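Local coordinates for Lmo2349 protein (Listeria monocytogenes, PDB 4GVO), which probably binds L-cystine or related amino acids outside the cell membrane and delivers them to an ABC importer, at residues 74-79 with 92-97; 88-93 with 197-202; 225-230 with 237-242. All blocks are in the same frame, centred on the assembly; numbering follows the deposited sequence.

Interaction 1 (74-79 with 92-97); sequences AHQMEK and VAYNNF. With HIS (histidine), chain E.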
loop_
_atom_site.group_PDB
_atom_site.type_symbol
_atom_site.label_atom_id
_atom_site.label_comp_id
_atom_site.label_asym_id
_atom_site.label_seq_id
_atom_site.Cartn_x
_atom_site.Cartn_y
_atom_site.Cartn_z
ATOM N N ALA A 74 8.526 -1.856 3.862
ATOM C CA ALA A 74 7.484 -0.923 4.358
ATOM C C ALA A 74 6.881 -0.184 3.188
ATOM O O ALA A 74 7.538 0.683 2.627
ATOM C CB ALA A 74 8.109 0.080 5.329
ATOM N N HIS A 75 5.696 -0.592 2.744
ATOM C CA HIS A 75 5.024 0.051 1.650
ATOM C C HIS A 75 3.547 -0.257 1.687
ATOM O O HIS A 75 2.992 -0.775 0.723
ATOM C CB HIS A 75 5.639 -0.400 0.301
ATOM C CG HIS A 75 5.314 0.505 -0.872
ATOM N ND1 HIS A 75 4.048 0.689 -1.361
ATOM C CD2 HIS A 75 6.152 1.297 -1.658
ATOM C CE1 HIS A 75 4.104 1.576 -2.393
ATOM N NE2 HIS A 75 5.374 1.917 -2.595
ATOM N N GLN A 76 2.913 -0.000 2.820
ATOM C CA GLN A 76 1.478 -0.286 2.969
ATOM C C GLN A 76 1.152 -1.727 2.570
ATOM O O GLN A 76 0.163 -1.989 1.861
ATOM C CB GLN A 76 0.651 0.721 2.204
ATOM C CG GLN A 76 0.669 2.112 2.834
ATOM C CD GLN A 76 -0.109 2.158 4.129
ATOM O OE1 GLN A 76 -1.280 1.784 4.163
ATOM N NE2 GLN A 76 0.551 2.585 5.201
ATOM N N MET A 77 1.981 -2.683 3.007
ATOM C CA MET A 77 1.827 -4.056 2.513
ATOM C C MET A 77 0.690 -4.794 3.229
ATOM O O MET A 77 0.725 -5.015 4.446
ATOM C CB MET A 77 3.130 -4.865 2.677
ATOM C CG MET A 77 4.312 -4.246 1.922
ATOM S SD MET A 77 4.075 -4.068 0.154
ATOM C CE MET A 77 4.409 -5.745 -0.387
ATOM N N GLU A 78 -0.289 -5.204 2.418
ATOM C CA GLU A 78 -1.418 -5.984 2.862
ATOM C C GLU A 78 -1.046 -7.410 3.144
ATOM O O GLU A 78 -0.355 -8.054 2.349
ATOM C CB GLU A 78 -2.487 -5.936 1.772
ATOM C CG GLU A 78 -3.156 -4.572 1.611
ATOM C CD GLU A 78 -3.883 -4.473 0.258
ATOM O OE1 GLU A 78 -4.881 -5.213 0.067
ATOM O OE2 GLU A 78 -3.454 -3.702 -0.620
ATOM N N LYS A 79 -1.554 -7.962 4.249
ATOM C CA LYS A 79 -1.365 -9.361 4.524
ATOM C C LYS A 79 -2.236 -10.200 3.603
ATOM O O LYS A 79 -3.410 -9.936 3.455
ATOM C CB LYS A 79 -1.641 -9.688 5.977
ATOM C CG LYS A 79 -1.336 -11.144 6.309
ATOM C CD LYS A 79 -1.903 -11.577 7.638
ATOM C CE LYS A 79 -1.168 -10.953 8.781
ATOM N NZ LYS A 79 -1.914 -11.269 10.025
ATOM N N VAL A 92 1.646 -6.644 14.690
ATOM C CA VAL A 92 0.903 -5.425 14.970
ATOM C C VAL A 92 0.666 -4.630 13.676
ATOM O O VAL A 92 1.614 -4.169 13.050
ATOM C CB VAL A 92 1.631 -4.580 16.022
ATOM C CG1 VAL A 92 0.860 -3.296 16.305
ATOM C CG2 VAL A 92 1.869 -5.401 17.316
ATOM N N ALA A 93 -0.586 -4.439 13.286
ATOM C CA ALA A 93 -0.914 -3.707 12.061
ATOM C C ALA A 93 -0.717 -2.218 12.276
ATOM O O ALA A 93 -0.827 -1.692 13.421
ATOM C CB ALA A 93 -2.384 -3.967 11.704
ATOM N N TYR A 94 -0.426 -1.503 11.195
ATOM C CA TYR A 94 -0.338 -0.069 11.269
ATOM C C TYR A 94 -1.208 0.711 10.274
ATOM O O TYR A 94 -1.126 1.941 10.194
ATOM C CB TYR A 94 1.110 0.395 11.253
ATOM C CG TYR A 94 1.892 0.216 9.958
ATOM C CD1 TYR A 94 2.621 -0.946 9.709
ATOM C CD2 TYR A 94 1.915 1.212 8.981
ATOM C CE1 TYR A 94 3.371 -1.097 8.563
ATOM C CE2 TYR A 94 2.685 1.095 7.849
ATOM C CZ TYR A 94 3.436 -0.060 7.640
ATOM O OH TYR A 94 4.215 -0.245 6.535
ATOM N N ASN A 95 -2.090 0.017 9.573
ATOM C CA ASN A 95 -3.131 0.671 8.767
ATOM C C ASN A 95 -4.169 -0.403 8.383
ATOM O O ASN A 95 -3.893 -1.603 8.541
ATOM C CB ASN A 95 -2.586 1.352 7.493
ATOM C CG ASN A 95 -3.486 2.442 6.995
ATOM O OD1 ASN A 95 -4.470 2.805 7.678
ATOM N ND2 ASN A 95 -3.190 2.965 5.831
ATOM N N ASN A 96 -5.291 0.053 7.863
ATOM C CA ASN A 96 -6.280 -0.760 7.146
ATOM C C ASN A 96 -6.210 -0.374 5.652
ATOM O O ASN A 96 -6.058 0.790 5.347
ATOM C CB ASN A 96 -7.726 -0.354 7.550
ATOM C CG ASN A 96 -8.031 -0.609 8.971
ATOM O OD1 ASN A 96 -8.396 0.311 9.700
ATOM N ND2 ASN A 96 -7.837 -1.822 9.396
ATOM N N PHE A 97 -6.387 -1.320 4.734
ATOM C CA PHE A 97 -6.297 -1.021 3.315
ATOM C C PHE A 97 -7.487 -1.714 2.595
ATOM O O PHE A 97 -7.296 -2.558 1.714
ATOM C CB PHE A 97 -4.938 -1.462 2.778
ATOM C CG PHE A 97 -4.416 -0.661 1.626
ATOM C CD1 PHE A 97 -4.895 -0.829 0.329
ATOM C CD2 PHE A 97 -3.411 0.281 1.834
ATOM C CE1 PHE A 97 -4.372 -0.080 -0.727
ATOM C CE2 PHE A 97 -2.931 1.042 0.803
ATOM C CZ PHE A 97 -3.400 0.846 -0.485
HETATM N N HIS E . -1.239 -2.130 -0.374
HETATM C CA HIS E . -0.490 -2.638 -1.565
HETATM C C HIS E . -0.137 -4.084 -1.459
HETATM O O HIS E . -0.274 -4.651 -0.365
HETATM C CB HIS E . 0.773 -1.822 -1.776
HETATM C CG HIS E . 0.528 -0.589 -2.592
HETATM N ND1 HIS E . -0.285 0.386 -2.159
HETATM C CD2 HIS E . 0.953 -0.210 -3.888
HETATM C CE1 HIS E . -0.366 1.343 -3.119
HETATM N NE2 HIS E . 0.413 0.977 -4.147
HETATM O OXT HIS E . 0.273 -4.695 -2.473
HETATM O O HOH W 1 4.291 -2.314 4.794
HETATM O O HOH W 2 -7.147 -5.295 1.337
#
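The amino-acid pocket of this family 3 solute-binding protein is built here from the loop after strand 72-73 and the start of strand 95-104, with Gln76, Glu78 and Phe97 meeting around the bound histidine. Its amino nitrogen N sits 3.6 Å above the plane of the Phe97 ring, over the centre. Glu78 OE2 approaches the same ligand N to 2.7 Å, and Gln76 O comes within 2.6 Å of it. The backbone Glu78 N donates to ligand O in a nearly straight bond (2.8 Å, 174°), while Arg83 and Asn128 bind the ligand from elsewhere in the pocket. Asn128 also holds Glu78 OE1, and water 2 joins that oxygen to Phe97 O. The Gln76 side chain bends at chi2 (-71°), turning its amide toward strand 95-104. OE1 lies at the edge of the Phe97 ring and accepts from Asn95 ND2 (2.8 Å), the two amide planes being 68° apart; NE2 is bonded to Asp35. Tyr94 OH, also bonded to Asp35, accepts a hydrogen bond from water 1, which in turn takes the backbone N-H groups of His75 and Met77, the latter at 2.9 Å from Met77 N.

Interaction 2 (88-93 with 197-202); sequences LFNDVA and KVYFML
Leu88 and Leu202 form a hydrogen-bonded antiparallel pair that joins strand 88-89 to the end of strand 191-202 in the mixed sheet of this solute-binding protein. Leu88 N donates to Leu202 O (2.9 Å) and Leu202 N returns the bond to Leu88 O (2.8 Å). Phe89 and Met201 follow as a non-hydrogen-bonded pair. Beyond them the regular ladder gives way: the bond from Asn90 N to Phe200 O is weak, and the side chain of Asn90 substitutes for a backbone acceptor, its OD1 receiving Phe200 N at 2.9 Å. Asn90 CG stands between its own backbone N and carbonyl carbon (chi1 70°), which brings the amide back over the neighbouring chain. Its ND2 binds Asp214 of helix 207-222 and, weakly, Val92 O; Asp214 also takes the N-H groups of Asp91 and Val92, so one carboxylate secures the turn that leads out of the strand.

On the face carrying Phe89 and Met201, these two side chains run side by side in the same direction. Met201 CG lies over the Phe89 ring in a CH-pi contact, and SD approaches obliquely, 4.5 Å from the ring centroid, as a Met-aromatic contact. Tyr199 CB meets the edge of the same ring, 3.8 Å from Phe89 CD2. Leu88 and Leu202 occupy the other face. Phe200 packs against helix 34-44 and stacks on Tyr94. Farther along, the 88-93 segment bends around the Tyr199 ring: Asp91 O lies at the ring edge, and Asn90 O comes to 3.2 Å from Tyr199 CD2. Ala93 closes over one face of that ring, its CB in CH-pi contact 4.1 Å from the Tyr199 centroid.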
loop_
_atom_site.group_PDB
_atom_site.type_symbol
_atom_site.label_atom_id
_atom_site.label_comp_id
_atom_site.label_asym_id
_atom_site.label_seq_id
_atom_site.Cartn_x
_atom_site.Cartn_y
_atom_site.Cartn_z
ATOM N N LEU A 88 7.510 -13.375 6.468
ATOM C CA LEU A 88 7.040 -13.091 7.806
ATOM C C LEU A 88 6.365 -11.735 7.862
ATOM O O LEU A 88 6.904 -10.751 7.383
ATOM C CB LEU A 88 8.225 -13.147 8.761
ATOM C CG LEU A 88 7.963 -12.847 10.229
ATOM C CD1 LEU A 88 6.961 -13.860 10.797
ATOM C CD2 LEU A 88 9.287 -12.901 10.967
ATOM N N PHE A 89 5.180 -11.694 8.448
ATOM C CA PHE A 89 4.520 -10.437 8.809
ATOM C C PHE A 89 4.664 -10.214 10.308
ATOM O O PHE A 89 4.517 -11.159 11.084
ATOM C CB PHE A 89 3.043 -10.457 8.478
ATOM C CG PHE A 89 2.768 -10.400 6.993
ATOM C CD1 PHE A 89 2.971 -11.490 6.186
ATOM C CD2 PHE A 89 2.368 -9.241 6.397
ATOM C CE1 PHE A 89 2.695 -11.399 4.802
ATOM C CE2 PHE A 89 2.127 -9.143 5.031
ATOM C CZ PHE A 89 2.260 -10.225 4.248
ATOM N N ASN A 90 4.936 -8.979 10.737
ATOM C CA ASN A 90 4.891 -8.705 12.162
ATOM C C ASN A 90 3.429 -8.821 12.641
ATOM O O ASN A 90 2.508 -8.898 11.815
ATOM C CB ASN A 90 5.543 -7.377 12.502
ATOM C CG ASN A 90 4.736 -6.203 12.027
ATOM O OD1 ASN A 90 4.496 -6.077 10.831
ATOM N ND2 ASN A 90 4.306 -5.348 12.951
ATOM N N ASP A 91 3.217 -8.853 13.965
ATOM C CA ASP A 91 1.873 -9.060 14.548
ATOM C C ASP A 91 1.023 -7.820 14.641
ATOM O O ASP A 91 -0.218 -7.926 14.706
ATOM C CB ASP A 91 1.952 -9.654 15.972
ATOM C CG ASP A 91 2.268 -11.155 15.991
ATOM O OD1 ASP A 91 2.423 -11.796 14.938
ATOM O OD2 ASP A 91 2.358 -11.711 17.106
ATOM N N VAL A 92 1.646 -6.644 14.690
ATOM C CA VAL A 92 0.903 -5.425 14.970
ATOM C C VAL A 92 0.666 -4.630 13.676
ATOM O O VAL A 92 1.614 -4.169 13.050
ATOM C CB VAL A 92 1.631 -4.580 16.022
ATOM C CG1 VAL A 92 0.860 -3.296 16.305
ATOM C CG2 VAL A 92 1.869 -5.401 17.316
ATOM N N ALA A 93 -0.586 -4.439 13.286
ATOM C CA ALA A 93 -0.914 -3.707 12.061
ATOM C C ALA A 93 -0.717 -2.218 12.276
ATOM O O ALA A 93 -0.827 -1.692 13.421
ATOM C CB ALA A 93 -2.384 -3.967 11.704
ATOM N N LYS A 197 -5.316 -5.911 6.620
ATOM C CA LYS A 197 -4.563 -4.877 7.324
ATOM C C LYS A 197 -3.128 -4.816 6.779
ATOM O O LYS A 197 -2.688 -5.697 6.056
ATOM C CB LYS A 197 -4.590 -5.158 8.824
ATOM C CG LYS A 197 -5.976 -5.121 9.457
ATOM C CD LYS A 197 -5.993 -5.352 10.965
ATOM C CE LYS A 197 -7.445 -5.293 11.471
ATOM N NZ LYS A 197 -7.477 -5.396 12.923
ATOM N N VAL A 198 -2.430 -3.761 7.175
ATOM C CA VAL A 198 -1.097 -3.403 6.694
ATOM C C VAL A 198 -0.079 -3.706 7.801
ATOM O O VAL A 198 -0.278 -3.330 8.973
ATOM C CB VAL A 198 -1.069 -1.913 6.323
ATOM C CG1 VAL A 198 0.377 -1.368 6.251
ATOM C CG2 VAL A 198 -1.831 -1.668 5.004
ATOM N N TYR A 199 1.000 -4.369 7.411
ATOM C CA TYR A 199 2.059 -4.771 8.281
ATOM C C TYR A 199 3.406 -4.594 7.576
ATOM O O TYR A 199 3.465 -4.459 6.365
ATOM C CB TYR A 199 1.923 -6.245 8.655
ATOM C CG TYR A 199 0.607 -6.682 9.248
ATOM C CD1 TYR A 199 -0.480 -6.993 8.429
ATOM C CD2 TYR A 199 0.454 -6.825 10.609
ATOM C CE1 TYR A 199 -1.674 -7.423 8.939
ATOM C CE2 TYR A 199 -0.744 -7.223 11.137
ATOM C CZ TYR A 199 -1.809 -7.534 10.290
ATOM O OH TYR A 199 -2.990 -7.966 10.810
ATOM N N PHE A 200 4.487 -4.683 8.344
ATOM C CA PHE A 200 5.815 -4.861 7.763
ATOM C C PHE A 200 6.019 -6.307 7.305
ATOM O O PHE A 200 5.428 -7.233 7.872
ATOM C CB PHE A 200 6.905 -4.475 8.753
ATOM C CG PHE A 200 6.794 -3.056 9.221
ATOM C CD1 PHE A 200 7.128 -2.034 8.368
ATOM C CD2 PHE A 200 6.336 -2.727 10.512
ATOM C CE1 PHE A 200 7.028 -0.729 8.747
ATOM C CE2 PHE A 200 6.185 -1.392 10.886
ATOM C CZ PHE A 200 6.564 -0.389 10.016
ATOM N N MET A 201 6.855 -6.480 6.288
ATOM C CA MET A 201 7.195 -7.781 5.809
ATOM C C MET A 201 8.659 -8.023 5.983
ATOM O O MET A 201 9.475 -7.131 5.718
ATOM C CB MET A 201 6.809 -7.954 4.329
ATOM C CG MET A 201 5.308 -7.863 4.126
ATOM S SD MET A 201 4.774 -8.100 2.414
ATOM C CE MET A 201 5.359 -9.761 2.093
ATOM N N LEU A 202 8.993 -9.228 6.423
ATOM C CA LEU A 202 10.376 -9.624 6.729
ATOM C C LEU A 202 10.642 -11.011 6.153
ATOM O O LEU A 202 9.749 -11.720 5.760
ATOM C CB LEU A 202 10.586 -9.657 8.249
ATOM C CG LEU A 202 10.250 -8.382 9.030
ATOM C CD1 LEU A 202 8.798 -8.380 9.553
ATOM C CD2 LEU A 202 11.239 -8.203 10.187
#

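Interaction 3 (225-230 with 237-242); sequences TLKKLS and DYSKEQ
Ser239 meets Lys227 and Ser230 where the C-terminal tail of this solute-binding protein folds back along its last helix, 225-234. The returning segment begins in a 3-10 turn, which Asp237 and Tyr238 belong to. Tyr238 reaches away from the helix to pack on helix 172-180, where its OH bonds Asp176, so the tail bridges two helices.

Ser239 is the polar centre of the contact. Its OG lies anti to its own backbone N (chi1 170°), extended toward the helix surface. There Lys227 NZ donates to Ser239 OG at 2.8 Å, and Ser230 OG lies equally close to the same oxygen. Lys227 O is another possible acceptor for the Ser239 proton, at a longer 3.0 Å from OG, and that bond would be weak. The lysine gets to the serine by bending at chi2 (68°) and again at chi4 (65°), which folds the chain back and lays CD and CE against Ser239 OG; its ammonium also forms a salt bridge with Glu231, one helix residue beyond Ser230. A carboxylate and a hydroxyl thus share the lysine end.

At Lys240 the side chain turns from the helix and its NZ binds Asn96, while the backbone stays close: Lys240 O receives a CA-H...O contact from Lys227 CA at 3.4 Å. Glu241 likewise directs its side chain away from the helix, and its backbone O comes within 4.1 Å of Leu226 CB. Water 3 completes the link, accepting from Lys227 N at 3.0 Å and donating to Glu241 O at 2.8 Å.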
loop_
_atom_site.group_PDB
_atom_site.type_symbol
_atom_site.label_atom_id
_atom_site.label_comp_id
_atom_site.label_asym_id
_atom_site.label_seq_id
_atom_site.Cartn_x
_atom_site.Cartn_y
_atom_site.Cartn_z
ATOM N N THR A 225 1.195 8.091 19.661
ATOM C CA THR A 225 2.009 8.530 18.508
ATOM C C THR A 225 1.400 8.037 17.190
ATOM O O THR A 225 1.400 8.775 16.203
ATOM C CB THR A 225 3.483 8.094 18.675
ATOM O OG1 THR A 225 3.967 8.718 19.871
ATOM C CG2 THR A 225 4.343 8.539 17.466
ATOM N N LEU A 226 0.869 6.821 17.126
ATOM C CA LEU A 226 0.308 6.365 15.859
ATOM C C LEU A 226 -0.903 7.169 15.479
ATOM O O LEU A 226 -1.113 7.440 14.294
ATOM C CB LEU A 226 0.007 4.873 15.849
ATOM C CG LEU A 226 -0.092 4.249 14.439
ATOM C CD1 LEU A 226 1.279 4.202 13.782
ATOM C CD2 LEU A 226 -0.691 2.853 14.523
ATOM N N LYS A 227 -1.718 7.530 16.473
ATOM C CA LYS A 227 -2.847 8.432 16.194
ATOM C C LYS A 227 -2.404 9.745 15.536
ATOM O O LYS A 227 -2.965 10.189 14.531
ATOM C CB LYS A 227 -3.645 8.704 17.466
ATOM C CG LYS A 227 -4.734 9.746 17.315
ATOM C CD LYS A 227 -5.832 9.241 16.425
ATOM C CE LYS A 227 -6.884 10.336 16.025
ATOM N NZ LYS A 227 -6.334 11.438 15.174
ATOM N N LYS A 228 -1.380 10.347 16.100
ATOM C CA LYS A 228 -0.853 11.604 15.576
ATOM C C LYS A 228 -0.243 11.449 14.160
ATOM O O LYS A 228 -0.483 12.264 13.267
ATOM C CB LYS A 228 0.160 12.217 16.549
ATOM C CG LYS A 228 -0.470 12.767 17.832
ATOM C CD LYS A 228 0.566 13.190 18.865
ATOM C CE LYS A 228 -0.078 13.873 20.058
ATOM N NZ LYS A 228 -0.324 15.328 19.788
ATOM N N LEU A 229 0.517 10.386 13.966
ATOM C CA LEU A 229 1.178 10.142 12.676
ATOM C C LEU A 229 0.132 9.887 11.603
ATOM O O LEU A 229 0.229 10.400 10.504
ATOM C CB LEU A 229 2.124 8.928 12.711
ATOM C CG LEU A 229 3.536 9.065 13.264
ATOM C CD1 LEU A 229 4.170 7.701 13.431
ATOM C CD2 LEU A 229 4.340 9.985 12.353
ATOM N N SER A 230 -0.867 9.056 11.925
ATOM C CA SER A 230 -1.898 8.766 10.947
ATOM C C SER A 230 -2.750 9.992 10.637
ATOM O O SER A 230 -3.115 10.203 9.513
ATOM C CB SER A 230 -2.762 7.586 11.383
ATOM O OG SER A 230 -3.455 7.850 12.599
ATOM N N ASP A 237 -10.024 11.542 8.800
ATOM C CA ASP A 237 -11.035 10.526 8.435
ATOM C C ASP A 237 -10.473 9.076 8.476
ATOM O O ASP A 237 -11.216 8.085 8.515
ATOM C CB ASP A 237 -11.549 10.774 7.002
ATOM C CG ASP A 237 -12.506 11.922 6.889
ATOM O OD1 ASP A 237 -12.895 12.481 7.927
ATOM O OD2 ASP A 237 -12.907 12.242 5.722
ATOM N N TYR A 238 -9.147 8.975 8.401
ATOM C CA TYR A 238 -8.450 7.681 8.280
ATOM C C TYR A 238 -7.508 7.378 9.429
ATOM O O TYR A 238 -6.716 6.446 9.365
ATOM C CB TYR A 238 -7.742 7.647 6.911
ATOM C CG TYR A 238 -8.781 7.749 5.814
ATOM C CD1 TYR A 238 -9.661 6.701 5.554
ATOM C CD2 TYR A 238 -8.931 8.919 5.088
ATOM C CE1 TYR A 238 -10.683 6.836 4.618
ATOM C CE2 TYR A 238 -9.904 9.046 4.123
ATOM C CZ TYR A 238 -10.797 8.000 3.908
ATOM O OH TYR A 238 -11.772 8.133 2.951
ATOM N N SER A 239 -7.565 8.221 10.445
ATOM C CA SER A 239 -6.653 8.170 11.559
ATOM C C SER A 239 -7.337 7.462 12.743
ATOM O O SER A 239 -8.444 7.836 13.170
ATOM C CB SER A 239 -6.284 9.592 11.945
ATOM O OG SER A 239 -5.581 9.620 13.144
ATOM N N LYS A 240 -6.625 6.496 13.313
ATOM C CA LYS A 240 -7.081 5.703 14.453
ATOM C C LYS A 240 -5.961 5.561 15.500
ATOM O O LYS A 240 -4.762 5.803 15.211
ATOM C CB LYS A 240 -7.463 4.290 14.022
ATOM C CG LYS A 240 -8.479 4.222 12.916
ATOM C CD LYS A 240 -8.823 2.735 12.703
ATOM C CE LYS A 240 -9.726 2.456 11.522
ATOM N NZ LYS A 240 -10.117 0.996 11.481
ATOM N N GLU A 241 -6.351 5.236 16.741
ATOM C CA GLU A 241 -5.388 4.962 17.782
ATOM C C GLU A 241 -4.577 3.689 17.482
ATOM O O GLU A 241 -3.375 3.608 17.806
ATOM C CB GLU A 241 -6.101 4.906 19.132
ATOM C CG GLU A 241 -6.925 6.146 19.463
ATOM C CD GLU A 241 -7.626 6.093 20.829
ATOM O OE1 GLU A 241 -7.819 4.989 21.392
ATOM O OE2 GLU A 241 -8.015 7.177 21.330
ATOM N N GLN A 242 -5.228 2.714 16.836
ATOM C CA GLN A 242 -4.594 1.450 16.510
ATOM C C GLN A 242 -5.419 0.874 15.366
ATOM O O GLN A 242 -6.536 1.322 15.101
ATOM C CB GLN A 242 -4.606 0.458 17.666
ATOM C CG GLN A 242 -6.009 0.086 18.096
ATOM C CD GLN A 242 -6.014 -0.901 19.220
ATOM O OE1 GLN A 242 -5.401 -0.682 20.248
ATOM N NE2 GLN A 242 -6.743 -1.991 19.029
HETATM O O HOH W 3 -1.890 5.738 18.887
#

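Overall arrangement
Interactions 1 and 2 adjoin, their centres about 6 Å apart, and share Val92 and Ala93. The chain leaves strand 88-89 and enters strand 95-104 beside strand 191-202, where Tyr94 N lies 2.9 Å from Val198 O and Asn95 O lies 2.9 Å from Val198 N, both probable hydrogen bonds. Strand 191-202 also bonds the ligand-binding loop through Met77 with Tyr199 and Lys79 with Lys197, and the Val198 side chain is about 5 Å from the bound histidine. Interaction 3, at the C-terminal tail, has its centre about 13 Å from that of interaction 1 and reaches it through Lys240 NZ, 2.6 Å from Asn96 OD1. Interactions 2 and 3 do not touch; their centres are about 17 Å apart.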